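Local coordinates for uncharacterized protein (Agrobacterium tumefaciens, PDB 3D01) that is of unknown function but has the fold of the YjgF/chorismate mutase-like putative endoribonuclease family and assembles from three subunits, at residues D12-R17 and G94-I99; L21-P26 and A76-A81; P37-I40 and L45-S48; G124-I129 and G137-A142. One frame throughout, in Å; residues are numbered along the deposited sequence.

Contact 1 of 4, residues D12-R17 and G94-I99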
loop_
_atom_site.group_PDB
_atom_site.type_symbol
_atom_site.label_atom_id
_atom_site.label_comp_id
_atom_site.label_asym_id
_atom_site.label_seq_id
_atom_site.Cartn_x
_atom_site.Cartn_y
_atom_site.Cartn_z
ATOM N N ASP I 12 -29.320 -6.761 -1.700
ATOM C CA ASP I 12 -30.078 -7.129 -0.513
ATOM C C ASP I 12 -29.500 -8.381 0.124
ATOM O O ASP I 12 -29.482 -8.509 1.344
ATOM C CB ASP I 12 -31.558 -7.400 -0.840
ATOM C CG ASP I 12 -32.340 -6.139 -1.238
ATOM O OD1 ASP I 12 -31.862 -4.999 -1.017
ATOM O OD2 ASP I 12 -33.470 -6.306 -1.772
ATOM N N VAL I 13 -29.067 -9.316 -0.719
ATOM C CA VAL I 13 -28.509 -10.559 -0.263
ATOM C C VAL I 13 -27.159 -10.248 0.402
ATOM O O VAL I 13 -26.883 -10.765 1.463
ATOM C CB VAL I 13 -28.336 -11.566 -1.408
ATOM C CG1 VAL I 13 -27.513 -12.743 -0.970
ATOM C CG2 VAL I 13 -29.713 -12.057 -1.920
ATOM N N ILE I 14 -26.352 -9.395 -0.211
ATOM C CA ILE I 14 -25.041 -9.020 0.405
ATOM C C ILE I 14 -25.250 -8.399 1.802
ATOM O O ILE I 14 -24.657 -8.842 2.784
ATOM C CB ILE I 14 -24.218 -8.080 -0.525
ATOM C CG1 ILE I 14 -23.720 -8.831 -1.778
ATOM C CG2 ILE I 14 -23.008 -7.452 0.211
ATOM C CD1 ILE I 14 -23.358 -7.916 -2.967
ATOM N N GLU I 15 -26.112 -7.400 1.893
ATOM C CA GLU I 15 -26.375 -6.741 3.162
ATOM C C GLU I 15 -27.089 -7.630 4.172
ATOM O O GLU I 15 -26.884 -7.496 5.380
ATOM C CB GLU I 15 -27.175 -5.478 2.941
ATOM C CG GLU I 15 -26.473 -4.431 2.135
ATOM C CD GLU I 15 -27.110 -3.065 2.311
ATOM O OE1 GLU I 15 -27.066 -2.284 1.344
ATOM O OE2 GLU I 15 -27.649 -2.765 3.407
ATOM N N GLY I 16 -27.932 -8.549 3.698
ATOM C CA GLY I 16 -28.588 -9.489 4.598
ATOM C C GLY I 16 -27.601 -10.458 5.226
ATOM O O GLY I 16 -27.673 -10.754 6.423
ATOM N N ARG I 17 -26.674 -10.966 4.417
ATOM C CA ARG I 17 -25.594 -11.806 4.932
ATOM C C ARG I 17 -24.798 -11.075 6.024
ATOM O O ARG I 17 -24.435 -11.665 7.018
ATOM C CB ARG I 17 -24.663 -12.219 3.818
ATOM C CG ARG I 17 -25.303 -13.169 2.816
ATOM C CD ARG I 17 -24.237 -13.761 1.961
ATOM N NE ARG I 17 -24.582 -14.109 0.586
ATOM C CZ ARG I 17 -25.308 -15.162 0.197
ATOM N NH1 ARG I 17 -25.943 -15.973 1.085
ATOM N NH2 ARG I 17 -25.455 -15.372 -1.119
ATOM N N GLY I 94 -25.398 2.734 -3.990
ATOM C CA GLY I 94 -26.291 1.852 -3.254
ATOM C C GLY I 94 -26.165 0.372 -3.572
ATOM O O GLY I 94 -26.776 -0.462 -2.902
ATOM N N ASP I 95 -25.341 0.046 -4.562
ATOM C CA ASP I 95 -25.287 -1.285 -5.149
ATOM C C ASP I 95 -23.980 -2.048 -4.889
ATOM O O ASP I 95 -23.060 -2.009 -5.713
ATOM C CB ASP I 95 -25.449 -1.130 -6.669
ATOM C CG ASP I 95 -26.732 -1.701 -7.209
ATOM O OD1 ASP I 95 -27.810 -1.563 -6.568
ATOM O OD2 ASP I 95 -26.638 -2.258 -8.332
ATOM N N LEU I 96 -23.922 -2.788 -3.787
ATOM C CA LEU I 96 -22.794 -3.696 -3.507
ATOM C C LEU I 96 -22.677 -4.888 -4.490
ATOM O O LEU I 96 -21.659 -5.590 -4.528
ATOM C CB LEU I 96 -22.838 -4.203 -2.054
ATOM C CG LEU I 96 -22.351 -3.219 -0.984
ATOM C CD1 LEU I 96 -22.667 -3.749 0.435
ATOM C CD2 LEU I 96 -20.846 -2.948 -1.151
ATOM N N SER I 97 -23.717 -5.105 -5.283
ATOM C CA SER I 97 -23.687 -6.139 -6.309
ATOM C C SER I 97 -22.830 -5.739 -7.510
ATOM O O SER I 97 -22.491 -6.589 -8.348
ATOM C CB SER I 97 -25.115 -6.446 -6.768
ATOM O OG SER I 97 -25.790 -5.251 -7.121
ATOM N N LYS I 98 -22.467 -4.457 -7.594
ATOM C CA LYS I 98 -21.592 -3.981 -8.655
ATOM C C LYS I 98 -20.101 -4.151 -8.309
ATOM O O LYS I 98 -19.241 -3.772 -9.097
ATOM C CB LYS I 98 -21.924 -2.533 -9.016
ATOM C CG LYS I 98 -23.270 -2.391 -9.763
ATOM C CD LYS I 98 -23.752 -0.950 -9.793
ATOM C CE LYS I 98 -25.123 -0.807 -10.543
ATOM N NZ LYS I 98 -26.068 0.142 -9.857
ATOM N N ILE I 99 -19.807 -4.737 -7.145
ATOM C CA ILE I 99 -18.455 -5.268 -6.863
ATOM C C ILE I 99 -18.166 -6.445 -7.759
ATOM O O ILE I 99 -18.926 -7.424 -7.722
ATOM C CB ILE I 99 -18.295 -5.756 -5.386
ATOM C CG1 ILE I 99 -18.450 -4.584 -4.404
ATOM C CG2 ILE I 99 -16.933 -6.465 -5.177
ATOM C CD1 ILE I 99 -18.681 -5.009 -2.954
HETATM O O HOH W 1 -25.786 -2.508 -1.217
#
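I14 of helix 3-21 lies opposite L96, the first residue of the 3-10 turn 96-98, with 7.0 Å between the CA of I14 and the CA of L96. Both side chains point into this gap. The two branches of I14 do different work: with CG1 beside the backbone N (chi1 -69°) and CG2 anti to it, the longer arm reaches the L96-S97 peptide while the methyl CG2 is left for the leucine. I14 CD1 comes to 3.3 Å from L96 O and 3.7 Å from S97 N, and I14 CG2 meets L96 CD1 at 3.7 Å. L96 CD1 is touched from a second direction by the aliphatic part of E15, whose CG lies 4.2 Å away.

In this YjgF-type fold the turn carries the chain out of helix 70-91 toward strand 99-110, and helix 3-21 packs alongside it. Helices 70-91 and 118-133 complete the greasy surroundings, through V88 on L96 and V132 on I14.

The polar end of E15 turns to a water. OE1 of E15 receives a bond from it at 2.9 Å, the water gives its other proton to G94 O at 2.8 Å, and it accepts the N-H of L96 at 3.2 Å, linking the helix to the loop backbone. K89 holds the same oxygen in a salt bridge. G94 takes a positive phi of 102°, which suits glycine. S97, short and polar, sends its OG to S11 and to the carbonyl of F7, which by its sequence appears to be part of a tag remnant.

Contact 2 of 4, residues L21-P26 and A76-A81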
loop_
_atom_site.group_PDB
_atom_site.type_symbol
_atom_site.label_atom_id
_atom_site.label_comp_id
_atom_site.label_asym_id
_atom_site.label_seq_id
_atom_site.Cartn_x
_atom_site.Cartn_y
_atom_site.Cartn_z
ATOM N N LEU I 21 -24.317 -11.806 10.218
ATOM C CA LEU I 21 -23.033 -11.826 10.920
ATOM C C LEU I 21 -23.001 -10.870 12.112
ATOM O O LEU I 21 -22.062 -10.904 12.916
ATOM C CB LEU I 21 -21.913 -11.476 9.955
ATOM C CG LEU I 21 -21.503 -12.522 8.927
ATOM C CD1 LEU I 21 -20.318 -11.970 8.094
ATOM C CD2 LEU I 21 -21.112 -13.829 9.589
ATOM N N GLY I 22 -23.998 -10.012 12.234
ATOM C CA GLY I 22 -24.132 -9.151 13.391
ATOM C C GLY I 22 -23.978 -7.679 13.096
ATOM O O GLY I 22 -24.005 -6.863 14.021
ATOM N N PHE I 23 -23.867 -7.314 11.826
ATOM C CA PHE I 23 -23.589 -5.936 11.453
ATOM C C PHE I 23 -24.610 -5.306 10.497
ATOM O O PHE I 23 -25.077 -5.938 9.551
ATOM C CB PHE I 23 -22.205 -5.846 10.801
ATOM C CG PHE I 23 -21.098 -6.416 11.638
ATOM C CD1 PHE I 23 -20.404 -5.614 12.523
ATOM C CD2 PHE I 23 -20.733 -7.748 11.525
ATOM C CE1 PHE I 23 -19.364 -6.133 13.268
ATOM C CE2 PHE I 23 -19.709 -8.273 12.274
ATOM C CZ PHE I 23 -19.027 -7.455 13.156
ATOM N N THR I 24 -24.913 -4.036 10.759
ATOM C CA THR I 24 -25.578 -3.164 9.808
ATOM C C THR I 24 -24.546 -2.173 9.268
ATOM O O THR I 24 -23.591 -1.784 9.977
ATOM C CB THR I 24 -26.757 -2.421 10.455
ATOM O OG1 THR I 24 -26.253 -1.417 11.349
ATOM C CG2 THR I 24 -27.652 -3.404 11.246
ATOM N N LEU I 25 -24.699 -1.801 8.003
ATOM C CA LEU I 25 -23.834 -0.809 7.403
ATOM C C LEU I 25 -24.072 0.556 8.046
ATOM O O LEU I 25 -25.215 0.987 8.216
ATOM C CB LEU I 25 -24.047 -0.704 5.890
ATOM C CG LEU I 25 -23.508 -1.829 5.016
ATOM C CD1 LEU I 25 -23.829 -1.561 3.533
ATOM C CD2 LEU I 25 -22.019 -2.002 5.226
ATOM N N PRO I 26 -22.989 1.249 8.404
ATOM C CA PRO I 26 -23.157 2.618 8.813
ATOM C C PRO I 26 -23.358 3.537 7.596
ATOM O O PRO I 26 -23.198 3.120 6.439
ATOM C CB PRO I 26 -21.836 2.916 9.535
ATOM C CG PRO I 26 -20.832 2.059 8.863
ATOM C CD PRO I 26 -21.577 0.817 8.453
ATOM N N ALA I 76 -12.340 -5.473 15.743
ATOM C CA ALA I 76 -11.871 -4.249 15.090
ATOM C C ALA I 76 -11.729 -4.399 13.565
ATOM O O ALA I 76 -12.201 -3.546 12.814
ATOM C CB ALA I 76 -10.531 -3.755 15.709
ATOM N N ALA I 77 -11.098 -5.490 13.118
ATOM C CA ALA I 77 -10.869 -5.723 11.691
ATOM C C ALA I 77 -12.239 -5.837 10.939
ATOM O O ALA I 77 -12.449 -5.260 9.863
ATOM C CB ALA I 77 -10.032 -6.981 11.504
ATOM N N GLU I 78 -13.161 -6.547 11.562
ATOM C CA GLU I 78 -14.552 -6.707 11.051
ATOM C C GLU I 78 -15.202 -5.350 10.862
ATOM O O GLU I 78 -15.770 -5.079 9.804
ATOM C CB GLU I 78 -15.383 -7.541 12.011
ATOM C CG GLU I 78 -15.088 -9.054 12.000
ATOM C CD GLU I 78 -15.789 -9.847 13.114
ATOM O OE1 GLU I 78 -16.143 -9.301 14.188
ATOM O OE2 GLU I 78 -15.998 -11.069 12.905
ATOM N N LEU I 79 -15.087 -4.485 11.882
ATOM C CA LEU I 79 -15.617 -3.124 11.809
ATOM C C LEU I 79 -14.976 -2.277 10.696
ATOM O O LEU I 79 -15.663 -1.553 9.961
ATOM C CB LEU I 79 -15.531 -2.434 13.168
ATOM C CG LEU I 79 -16.526 -2.887 14.248
ATOM C CD1 LEU I 79 -16.186 -2.190 15.553
ATOM C CD2 LEU I 79 -18.009 -2.686 13.842
ATOM N N CYS I 80 -13.649 -2.370 10.556
ATOM C CA CYS I 80 -12.953 -1.736 9.455
ATOM C C CYS I 80 -13.561 -2.198 8.137
ATOM O O CYS I 80 -13.833 -1.380 7.261
ATOM C CB CYS I 80 -11.451 -2.069 9.488
ATOM S SG CYS I 80 -10.574 -1.329 10.874
ATOM N N ALA I 81 -13.747 -3.505 8.011
ATOM C CA ALA I 81 -14.334 -4.123 6.805
ATOM C C ALA I 81 -15.744 -3.635 6.542
ATOM O O ALA I 81 -16.098 -3.391 5.404
ATOM C CB ALA I 81 -14.314 -5.646 6.925
#
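F23 meets E78 and L79 of helix 70-91 with the rim of its ring, the CA of F23 lying 8.5 Å from the CA of L79. The leucine's share of the apolar contact is one methyl: L79 CD2 sits near the ring plane, 3.7 Å from F23 CE1 and 4.0 Å from F23 CD1. Next to it, the aliphatic base of the glutamate joins in, with E78 CB 3.8 Å from F23 CZ.

The loop 21-26 follows helix 3-21 through a Schellman motif. G22 is the residue that leaves the helical conformation, and its phi of 114° suits glycine. The turn sets F23 just beyond the helix end, with its large flat side chain directed at helix 70-91. L128 of helix 118-133 also packs on the ring, so the ring sits between helices 70-91 and 118-133.

The polar approach is from the carboxylate. E78 OE1 lies in the ring plane, 3.6 Å from F23 CZ, with the carboxylate and ring planes 77° apart. The slightly positive C-H edge of the ring probably makes this a tolerable place for a carboxylate oxygen. The extended chain of E78 brings OE1 to this position, and R75, one helical turn back, binds the same oxygen in a salt bridge while also touching F23.

Contact 3 of 4, residues P37-I40 and L45-S48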
loop_
_atom_site.group_PDB
_atom_site.type_symbol
_atom_site.label_atom_id
_atom_site.label_comp_id
_atom_site.label_asym_id
_atom_site.label_seq_id
_atom_site.Cartn_x
_atom_site.Cartn_y
_atom_site.Cartn_z
ATOM N N PRO I 37 -13.059 9.700 0.954
ATOM C CA PRO I 37 -13.167 8.301 1.368
ATOM C C PRO I 37 -12.836 7.281 0.280
ATOM O O PRO I 37 -12.446 6.160 0.593
ATOM C CB PRO I 37 -14.631 8.178 1.812
ATOM C CG PRO I 37 -15.075 9.547 2.044
ATOM C CD PRO I 37 -14.358 10.371 1.056
ATOM N N PHE I 38 -12.975 7.673 -0.987
ATOM C CA PHE I 38 -12.634 6.788 -2.095
ATOM C C PHE I 38 -12.409 7.593 -3.367
ATOM O O PHE I 38 -12.878 8.737 -3.486
ATOM C CB PHE I 38 -13.758 5.743 -2.314
ATOM C CG PHE I 38 -15.131 6.361 -2.594
ATOM C CD1 PHE I 38 -15.472 6.756 -3.864
ATOM C CD2 PHE I 38 -16.044 6.556 -1.569
ATOM C CE1 PHE I 38 -16.733 7.360 -4.116
ATOM C CE2 PHE I 38 -17.277 7.131 -1.802
ATOM C CZ PHE I 38 -17.619 7.531 -3.083
ATOM N N THR I 39 -11.689 6.991 -4.304
ATOM C CA THR I 39 -11.554 7.522 -5.657
ATOM C C THR I 39 -11.788 6.357 -6.600
ATOM O O THR I 39 -11.686 5.197 -6.189
ATOM C CB THR I 39 -10.156 8.122 -5.955
ATOM O OG1 THR I 39 -9.126 7.168 -5.650
ATOM C CG2 THR I 39 -9.922 9.385 -5.182
ATOM N N ILE I 40 -12.103 6.657 -7.860
ATOM C CA ILE I 40 -12.260 5.617 -8.873
ATOM C C ILE I 40 -11.376 5.983 -10.036
ATOM O O ILE I 40 -11.387 7.126 -10.483
ATOM C CB ILE I 40 -13.717 5.518 -9.421
ATOM C CG1 ILE I 40 -14.672 5.008 -8.358
ATOM C CG2 ILE I 40 -13.790 4.561 -10.583
ATOM C CD1 ILE I 40 -16.118 5.370 -8.622
ATOM N N LEU I 45 -11.704 0.972 -7.728
ATOM C CA LEU I 45 -12.186 1.811 -6.644
ATOM C C LEU I 45 -11.155 1.681 -5.534
ATOM O O LEU I 45 -10.911 0.581 -5.054
ATOM C CB LEU I 45 -13.530 1.297 -6.130
ATOM C CG LEU I 45 -14.171 1.890 -4.866
ATOM C CD1 LEU I 45 -14.378 3.436 -4.946
ATOM C CD2 LEU I 45 -15.488 1.180 -4.562
ATOM N N TYR I 46 -10.558 2.807 -5.172
ATOM C CA TYR I 46 -9.565 2.885 -4.084
ATOM C C TYR I 46 -10.235 3.462 -2.865
ATOM O O TYR I 46 -10.638 4.631 -2.867
ATOM C CB TYR I 46 -8.452 3.831 -4.477
ATOM C CG TYR I 46 -7.450 3.201 -5.370
ATOM C CD1 TYR I 46 -6.232 2.817 -4.852
ATOM C CD2 TYR I 46 -7.702 2.990 -6.705
ATOM C CE1 TYR I 46 -5.270 2.241 -5.628
ATOM C CE2 TYR I 46 -6.704 2.381 -7.537
ATOM C CZ TYR I 46 -5.510 2.009 -6.964
ATOM O OH TYR I 46 -4.472 1.438 -7.675
ATOM N N VAL I 47 -10.343 2.650 -1.818
ATOM C CA VAL I 47 -11.024 3.060 -0.613
ATOM C C VAL I 47 -9.947 3.437 0.393
ATOM O O VAL I 47 -8.981 2.678 0.602
ATOM C CB VAL I 47 -11.912 1.929 -0.025
ATOM C CG1 VAL I 47 -12.639 2.416 1.232
ATOM C CG2 VAL I 47 -12.902 1.402 -1.079
ATOM N N SER I 48 -10.132 4.604 1.009
ATOM C CA SER I 48 -9.206 5.117 2.046
ATOM C C SER I 48 -9.206 4.208 3.273
ATOM O O SER I 48 -10.169 3.481 3.518
ATOM C CB SER I 48 -9.651 6.495 2.467
ATOM O OG SER I 48 -9.399 7.438 1.445
#
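F38 and L45 pack against each other across two antiparallel strands whose axes pass 4.6 Å apart. From F38 CB outward, the beta carbon sits 3.6 Å from L45 CD1 and 3.4 Å from Y46 O. CG and CD1 of the F38 ring follow the same leucine methyl, the CD1 of F38 and the CD1 of L45 being 3.7 Å apart. With chi1 at 58°, CG stands between the backbone N and the carbonyl carbon, and the outer ring leads away from strand 45-48 to A91 of helix 70-91. L45 CD1 also touches I40 CG1 at 3.8 Å, so the branched leucine fills the space between two neighbours on its face.

The backbones are joined by three bonds. T39 and Y46 form a hydrogen-bonded pair, with Y46 N 2.8 Å from T39 O and T39 N 3.0 Å from Y46 O. S48 N bonds P37 O at 2.8 Å; proline needs only its acceptor here.

On the other face T39 OG1 bonds I103 O of the second subunit, and Y46 packs on Y46 of the third. This is a beta hairpin, with one face under a helix and the other at the subunit interface.

Contact 4 of 4, residues G124-I129 and G137-A142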
loop_
_atom_site.group_PDB
_atom_site.type_symbol
_atom_site.label_atom_id
_atom_site.label_comp_id
_atom_site.label_asym_id
_atom_site.label_seq_id
_atom_site.Cartn_x
_atom_site.Cartn_y
_atom_site.Cartn_z
ATOM N N GLY I 124 -10.235 -11.433 10.626
ATOM C CA GLY I 124 -11.544 -10.802 10.968
ATOM C C GLY I 124 -12.198 -10.132 9.751
ATOM O O GLY I 124 -13.368 -10.386 9.419
ATOM N N ALA I 125 -11.431 -9.305 9.043
ATOM C CA ALA I 125 -11.935 -8.566 7.876
ATOM C C ALA I 125 -12.087 -9.569 6.728
ATOM O O ALA I 125 -13.138 -9.659 6.094
ATOM C CB ALA I 125 -10.968 -7.402 7.494
ATOM N N SER I 126 -11.037 -10.325 6.446
ATOM C CA SER I 126 -11.068 -11.197 5.272
ATOM C C SER I 126 -12.241 -12.163 5.310
ATOM O O SER I 126 -12.922 -12.352 4.295
ATOM C CB SER I 126 -9.756 -11.972 5.120
ATOM O OG SER I 126 -8.662 -11.106 4.969
ATOM N N ASN I 127 -12.470 -12.778 6.472
ATOM C CA ASN I 127 -13.558 -13.748 6.639
ATOM C C ASN I 127 -14.938 -13.090 6.431
ATOM O O ASN I 127 -15.842 -13.647 5.772
ATOM C CB ASN I 127 -13.475 -14.370 8.024
ATOM C CG ASN I 127 -12.293 -15.320 8.187
ATOM O OD1 ASN I 127 -11.651 -15.752 7.214
ATOM N ND2 ASN I 127 -12.008 -15.665 9.429
ATOM N N LEU I 128 -15.081 -11.893 6.961
ATOM C CA LEU I 128 -16.327 -11.159 6.873
ATOM C C LEU I 128 -16.591 -10.802 5.408
ATOM O O LEU I 128 -17.677 -11.047 4.881
ATOM C CB LEU I 128 -16.308 -9.909 7.799
ATOM C CG LEU I 128 -17.579 -9.040 7.771
ATOM C CD1 LEU I 128 -17.798 -8.273 9.077
ATOM C CD2 LEU I 128 -17.635 -8.087 6.555
ATOM N N ILE I 129 -15.597 -10.241 4.743
ATOM C CA ILE I 129 -15.733 -9.858 3.330
ATOM C C ILE I 129 -15.996 -11.039 2.380
ATOM O O ILE I 129 -16.887 -10.941 1.525
ATOM C CB ILE I 129 -14.492 -9.082 2.858
ATOM C CG1 ILE I 129 -14.467 -7.728 3.571
ATOM C CG2 ILE I 129 -14.480 -8.988 1.329
ATOM C CD1 ILE I 129 -13.224 -6.929 3.338
ATOM N N GLY I 137 -15.448 -11.817 -3.102
ATOM C CA GLY I 137 -14.828 -11.241 -1.914
ATOM C C GLY I 137 -13.403 -11.696 -1.619
ATOM O O GLY I 137 -12.713 -11.079 -0.806
ATOM N N ARG I 138 -12.958 -12.777 -2.251
ATOM C CA ARG I 138 -11.629 -13.325 -2.001
ATOM C C ARG I 138 -10.566 -12.447 -2.647
ATOM O O ARG I 138 -10.600 -12.153 -3.835
ATOM C CB ARG I 138 -11.564 -14.776 -2.489
ATOM C CG ARG I 138 -12.503 -15.691 -1.709
ATOM C CD ARG I 138 -11.883 -17.066 -1.504
ATOM N NE ARG I 138 -11.516 -17.654 -2.777
ATOM C CZ ARG I 138 -10.637 -18.642 -2.946
ATOM N NH1 ARG I 138 -10.410 -19.089 -4.175
ATOM N NH2 ARG I 138 -9.981 -19.182 -1.919
ATOM N N HIS I 139 -9.599 -12.032 -1.839
ATOM C CA HIS I 139 -8.718 -10.911 -2.176
ATOM C C HIS I 139 -7.274 -11.218 -1.840
ATOM O O HIS I 139 -7.002 -12.087 -0.979
ATOM C CB HIS I 139 -9.128 -9.692 -1.340
ATOM C CG HIS I 139 -9.365 -10.019 0.107
ATOM N ND1 HIS I 139 -10.564 -10.540 0.562
ATOM C CD2 HIS I 139 -8.538 -9.971 1.187
ATOM C CE1 HIS I 139 -10.464 -10.788 1.856
ATOM N NE2 HIS I 139 -9.253 -10.434 2.264
ATOM N N ALA I 140 -6.374 -10.504 -2.519
ATOM C CA ALA I 140 -4.957 -10.406 -2.119
ATOM C C ALA I 140 -4.876 -9.527 -0.859
ATOM O O ALA I 140 -5.807 -8.749 -0.553
ATOM C CB ALA I 140 -4.089 -9.840 -3.213
ATOM N N ARG I 141 -3.760 -9.638 -0.127
ATOM C CA ARG I 141 -3.707 -8.994 1.180
ATOM C C ARG I 141 -2.282 -8.742 1.637
ATOM O O ARG I 141 -1.382 -9.479 1.265
ATOM C CB ARG I 141 -4.324 -9.931 2.224
ATOM C CG ARG I 141 -4.867 -9.291 3.438
ATOM C CD ARG I 141 -5.605 -10.333 4.331
ATOM N NE ARG I 141 -4.720 -11.154 5.159
ATOM C CZ ARG I 141 -5.155 -11.966 6.136
ATOM N NH1 ARG I 141 -6.426 -12.060 6.411
ATOM N NH2 ARG I 141 -4.308 -12.660 6.871
ATOM N N ALA I 142 -2.124 -7.718 2.469
ATOM C CA ALA I 142 -0.961 -7.581 3.340
ATOM C C ALA I 142 -1.467 -7.362 4.765
ATOM O O ALA I 142 -2.511 -6.748 4.976
ATOM C CB ALA I 142 -0.082 -6.447 2.918
#
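S126 OG is gripped by two side chains of the facing segment, H139 and R141. NE2 of H139 lies 2.8 Å from S126 OG, in a bond where either group may be the donor. NH1 of R141 donates to the same oxygen over 2.8 Å, at 159° at the hydrogen and close to the guanidinium plane. A small hydroxyl on the helix suits this place because it can serve two larger partners at once. The imidazole edge also rests on the helix itself, with H139 CE1 3.5 Å from S126 CA.

Next outward is what turns the imidazole. H139 ND1 donates to G137 O at 2.6 Å, nearly straight at 175° and in the ring plane, so both ring nitrogens are held and the ring's rotation is fixed. The same carbonyl supports a methyl, I129 CG2, 3.5 Å from G137 O. G137, lacking a side chain, lets the backbone come in close, its CA 5.5 Å from the CA of I129.

R141 is bent at chi3 (80°), which swings its guanidinium back to the helix. There N123 OD1 takes a further bond from NH1, and H119 O a weak one from NH2. Y35 of the third subunit makes a cation-pi contact with R141, and S48 of that subunit bonds its backbone N.

Strand 99-110, helix 118-133 and strand 140-146 make a beta-alpha-beta crossover between parallel strands, and these polar bonds tie its helix to the returning strand at the subunit interface of this YjgF-type trimer.

Overall arrangement
From the N terminus, helix 3-21 opens the longest loop, closed by contact 1 when the chain arrives at 94-99. Contact 2 is nested within it, tying the residues just after that helix to helix 70-91, and contact 3, the hairpin 37-40 with 45-48, is nested in turn inside contact 2. Contact 4 follows in series, joining helix 118-133 to strand 140-146. Contacts 1 and 2 meet at L25, which packs on E15 and L96. Contacts 2 and 4 meet where A81 of helix 70-91 packs on A125 of helix 118-133. Contacts 3 and 4 do not touch, their centres about 17 Å apart, but both reach the same sheet.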